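Local coordinates for protein 2-dehydro-3-deoxy-d-gluconate/2-dehydro-3-deoxy-phosphogluconate aldolase (PDB 4UXD) that acts as an aldolase of the dihydrodipicolinate synthetase family, a (beta/alpha)8-barrel enzyme that assembles from four chains, at residues A[98-102]-A[103-107]; A[130-133]-A[134-137]. All coordinates share one frame; numbering follows the deposited sequence.

Interaction 1 of 2, residues A[98-102]-A[103-107]; sequences VGSSS and INEVN
S100 and E105 meet through their polar ends: S100 OG donates to E105 OE1, modelled at 2.4 Å, a length too short to be taken literally. With OG anti to the backbone N of S100 (chi1 162°), the same hydroxyl also accepts from S102 N at 3.0 Å, making an ST turn. One hydroxyl thus links the turn to the carboxylate, and the extended chain of E105 beyond CG lets the acid reach back along the loop to it. S102 is the N-cap. Its OG takes a weak bond from N104 N at 3.3 Å and a longer, equally weak one from E105 N, while its backbone O accepts weakly from V106 N, also at 3.3 Å but fairly straight (160°). These bonds take up the amides of N104, E105 and V106; the S102 hydroxyl has its stronger partner in Y73 O of the second subunit, so the cap sits at a subunit interface. A water spans S101 O and I103 N, 2.8 Å from each of these two atoms, donating to the carbonyl and accepting from the amide. All this makes the beta-to-alpha turn of a (beta/alpha)8 barrel, where the chain leaves strand 95-97 and enters helix 103-115. R79 holds G99 O, and Y139 OH bonds to S100 O. Beneath the polar layer V106 wedges into the bend. Its CG2 lies 3.5 Å from V98 O and 3.4 Å from S102 O, with S100 O slightly farther off, so three loop carbonyl oxygens lie close to one methyl. The other branch, V106 CG1, touches V98 CG2 at 4.1 Å, the two valine side chains crossing at about a right angle. V98 also packs on L109 and M110 farther along the helix, and V106 on L123 and Y139.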
loop_
_atom_site.group_PDB
_atom_site.type_symbol
_atom_site.label_atom_id
_atom_site.label_comp_id
_atom_site.label_asym_id
_atom_site.label_seq_id
_atom_site.Cartn_x
_atom_site.Cartn_y
_atom_site.Cartn_z
ATOM N N VAL A 98 7.944 -22.088 15.890
ATOM C CA VAL A 98 9.332 -22.361 15.510
ATOM C C VAL A 98 9.813 -21.365 14.434
ATOM O O VAL A 98 10.745 -21.642 13.658
ATOM C CB VAL A 98 9.480 -23.829 15.021
ATOM C CG1 VAL A 98 9.177 -24.791 16.173
ATOM C CG2 VAL A 98 8.556 -24.131 13.846
ATOM N N GLY A 99 9.173 -20.191 14.422
ATOM C CA GLY A 99 9.455 -19.134 13.466
ATOM C C GLY A 99 10.843 -18.531 13.554
ATOM O O GLY A 99 11.422 -18.410 14.630
ATOM N N SER A 100 11.363 -18.158 12.391
ATOM C CA SER A 100 12.678 -17.554 12.224
ATOM C C SER A 100 12.949 -17.447 10.727
ATOM O O SER A 100 12.522 -18.307 9.969
ATOM C CB SER A 100 13.778 -18.380 12.899
ATOM O OG SER A 100 15.054 -18.017 12.392
ATOM N N SER A 101 13.668 -16.417 10.290
ATOM C CA SER A 101 14.026 -16.311 8.874
ATOM C C SER A 101 15.205 -17.219 8.529
ATOM O O SER A 101 15.501 -17.442 7.351
ATOM C CB SER A 101 14.351 -14.864 8.498
ATOM O OG SER A 101 13.171 -14.091 8.426
ATOM N N SER A 102 15.875 -17.735 9.555
ATOM C CA SER A 102 16.974 -18.675 9.369
ATOM C C SER A 102 16.420 -20.090 9.380
ATOM O O SER A 102 15.857 -20.533 10.384
ATOM C CB SER A 102 18.044 -18.500 10.461
ATOM O OG SER A 102 18.977 -19.577 10.487
ATOM N N ILE A 103 16.560 -20.790 8.254
ATOM C CA ILE A 103 16.120 -22.180 8.165
ATOM C C ILE A 103 16.856 -23.041 9.216
ATOM O O ILE A 103 16.320 -24.050 9.677
ATOM C CB ILE A 103 16.330 -22.766 6.732
ATOM C CG1 ILE A 103 15.850 -24.213 6.684
ATOM C CG2 ILE A 103 17.785 -22.729 6.330
ATOM C CD1 ILE A 103 15.704 -24.772 5.297
ATOM N N ASN A 104 18.059 -22.626 9.620
ATOM C CA ASN A 104 18.809 -23.345 10.660
ATOM C C ASN A 104 18.164 -23.264 12.031
ATOM O O ASN A 104 18.225 -24.221 12.795
ATOM C CB ASN A 104 20.231 -22.814 10.780
ATOM C CG ASN A 104 21.130 -23.306 9.673
ATOM O OD1 ASN A 104 20.678 -23.594 8.564
ATOM N ND2 ASN A 104 22.417 -23.401 9.968
ATOM N N GLU A 105 17.557 -22.124 12.359
ATOM C CA GLU A 105 16.942 -21.972 13.673
ATOM C C GLU A 105 15.651 -22.786 13.731
ATOM O O GLU A 105 15.330 -23.377 14.758
ATOM C CB GLU A 105 16.674 -20.496 13.997
ATOM C CG GLU A 105 17.924 -19.646 14.133
ATOM C CD GLU A 105 17.624 -18.247 14.618
ATOM O OE1 GLU A 105 16.519 -17.745 14.336
ATOM O OE2 GLU A 105 18.488 -17.660 15.302
ATOM N N VAL A 106 14.936 -22.840 12.613
ATOM C CA VAL A 106 13.702 -23.605 12.528
ATOM C C VAL A 106 13.979 -25.104 12.760
ATOM O O VAL A 106 13.341 -25.727 13.608
ATOM C CB VAL A 106 12.987 -23.401 11.142
ATOM C CG1 VAL A 106 11.644 -24.087 11.115
ATOM C CG2 VAL A 106 12.784 -21.924 10.837
ATOM N N ASN A 107 14.927 -25.669 12.013
ATOM C CA ASN A 107 15.286 -27.081 12.149
ATOM C C ASN A 107 15.682 -27.407 13.565
ATOM O O ASN A 107 15.250 -28.405 14.129
ATOM C CB ASN A 107 16.435 -27.448 11.218
ATOM C CG ASN A 107 16.049 -27.377 9.770
ATOM O OD1 ASN A 107 14.890 -27.594 9.410
ATOM N ND2 ASN A 107 17.016 -27.062 8.923
HETATM O O HOH W 1 17.383 -19.189 6.119
#

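Interaction 2 of 2, residues A[130-133]-A[134-137]; sequences KLNQ and EAIY
Y137 N donates to Q133 O at 2.8 Å, nearly straight (160°) though tilted from the carbonyl plane, a regular backbone bond in the first turns of the helix. Just before Q133, N132 is the N-cap: its OD1 accepts from A135 N at 3.0 Å, the donor lying nearly along the C=O axis. N132 reaches that amide because CG stands between its backbone N and carbonyl carbon (chi1 61°), which folds the amide group back over the helix start. The other end of this group, ND2, bonds to Y291 OH of the second subunit, so both ends of the amide are engaged, and a glycerol lies close by. The backbone O of N132 accepts weakly from I136 N at 3.4 Å, with I136 CG1 and CD1 pressed against the same oxygen. Q133 and I136 run side by side, NE2 of Q133 being 3.7 Å from I136 CD1. Beyond that contact, the Q133 amide is tied down by D164 N and T167 OG1 at its oxygen and K162 O at its nitrogen. L131 CB packs on I136 CG1 at 4.0 Å, and L131 CD2 leans on A135 CB. A residue just before the N-cap meeting the fourth residue after it is a hydrophobic staple, here paired with an asparagine cap where a barrel loop enters helix 133-144.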
loop_
_atom_site.group_PDB
_atom_site.type_symbol
_atom_site.label_atom_id
_atom_site.label_comp_id
_atom_site.label_asym_id
_atom_site.label_seq_id
_atom_site.Cartn_x
_atom_site.Cartn_y
_atom_site.Cartn_z
ATOM N N LYS A 130 11.616 -9.292 1.162
ATOM C CA LYS A 130 10.395 -9.617 0.442
ATOM C C LYS A 130 10.610 -10.836 -0.433
ATOM O O LYS A 130 11.576 -10.894 -1.193
ATOM C CB LYS A 130 9.945 -8.425 -0.412
ATOM C CG LYS A 130 8.722 -8.680 -1.293
ATOM C CD LYS A 130 7.441 -8.730 -0.470
ATOM C CE LYS A 130 6.329 -9.515 -1.161
ATOM N NZ LYS A 130 5.647 -10.427 -0.200
ATOM N N LEU A 131 9.694 -11.794 -0.326
ATOM C CA LEU A 131 9.783 -13.048 -1.068
ATOM C C LEU A 131 8.564 -13.318 -1.930
ATOM O O LEU A 131 7.439 -13.033 -1.525
ATOM C CB LEU A 131 9.957 -14.221 -0.108
ATOM C CG LEU A 131 11.174 -14.233 0.802
ATOM C CD1 LEU A 131 11.068 -15.437 1.735
ATOM C CD2 LEU A 131 12.471 -14.255 0.010
ATOM N N ASN A 132 8.800 -13.889 -3.112
ATOM C CA ASN A 132 7.732 -14.457 -3.930
ATOM C C ASN A 132 7.356 -15.864 -3.419
ATOM O O ASN A 132 7.912 -16.340 -2.421
ATOM C CB ASN A 132 8.159 -14.512 -5.401
ATOM C CG ASN A 132 9.404 -15.386 -5.633
ATOM O OD1 ASN A 132 9.749 -16.236 -4.813
ATOM N ND2 ASN A 132 10.075 -15.179 -6.758
ATOM N N GLN A 133 6.453 -16.549 -4.114
ATOM C CA GLN A 133 5.988 -17.863 -3.671
ATOM C C GLN A 133 6.973 -19.031 -3.944
ATOM O O GLN A 133 6.935 -20.035 -3.247
ATOM C CB GLN A 133 4.633 -18.178 -4.323
ATOM C CG GLN A 133 3.512 -17.218 -3.960
ATOM C CD GLN A 133 3.318 -17.031 -2.453
ATOM O OE1 GLN A 133 2.889 -17.938 -1.748
ATOM N NE2 GLN A 133 3.621 -15.839 -1.967
ATOM N N GLU A 134 7.842 -18.920 -4.948
ATOM C CA GLU A 134 8.817 -19.985 -5.214
ATOM C C GLU A 134 9.834 -20.082 -4.051
ATOM O O GLU A 134 10.189 -21.175 -3.588
ATOM C CB GLU A 134 9.528 -19.734 -6.548
ATOM C CG GLU A 134 10.505 -20.836 -7.003
ATOM C CD GLU A 134 9.813 -22.134 -7.423
ATOM O OE1 GLU A 134 9.176 -22.155 -8.502
ATOM O OE2 GLU A 134 9.923 -23.142 -6.681
ATOM N N ALA A 135 10.282 -18.931 -3.566
ATOM C CA ALA A 135 11.230 -18.889 -2.468
ATOM C C ALA A 135 10.596 -19.454 -1.207
ATOM O O ALA A 135 11.216 -20.223 -0.443
ATOM C CB ALA A 135 11.698 -17.469 -2.235
ATOM N N ILE A 136 9.348 -19.061 -0.997
ATOM C CA ILE A 136 8.604 -19.479 0.175
ATOM C C ILE A 136 8.377 -20.974 0.101
ATOM O O ILE A 136 8.593 -21.694 1.080
ATOM C CB ILE A 136 7.270 -18.722 0.281
ATOM C CG1 ILE A 136 7.532 -17.293 0.765
ATOM C CG2 ILE A 136 6.291 -19.447 1.211
ATOM C CD1 ILE A 136 6.397 -16.330 0.500
ATOM N N TYR A 137 7.955 -21.443 -1.072
ATOM C CA TYR A 137 7.761 -22.869 -1.282
ATOM C C TYR A 137 9.048 -23.644 -0.971
ATOM O O TYR A 137 9.056 -24.486 -0.082
ATOM C CB TYR A 137 7.309 -23.149 -2.708
ATOM C CG TYR A 137 7.301 -24.611 -3.008
ATOM C CD1 TYR A 137 6.245 -25.413 -2.600
ATOM C CD2 TYR A 137 8.367 -25.206 -3.664
ATOM C CE1 TYR A 137 6.247 -26.767 -2.850
ATOM C CE2 TYR A 137 8.378 -26.554 -3.917
ATOM C CZ TYR A 137 7.321 -27.332 -3.505
ATOM O OH TYR A 137 7.322 -28.678 -3.762
#

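In the fold
The chain leaves strand 95-97, turns through interaction 1 into helix 103-115, returns along strand 120-123, and then runs through a loop to interaction 2 and helix 133-144. Each contact closes a short turn at a helix start; they follow in series, neither nesting nor crossing. Their centres are 15 Å apart and their nearest atoms about 7 Å, so they do not touch; P126 and Y139 bridge them. P126 touches both S101 and L131, and Y139, on helix 133-144, reaches the turn of 98-107. Two successive beta-alpha units of the barrel are tied together this way, and both helix starts also touch the second subunit.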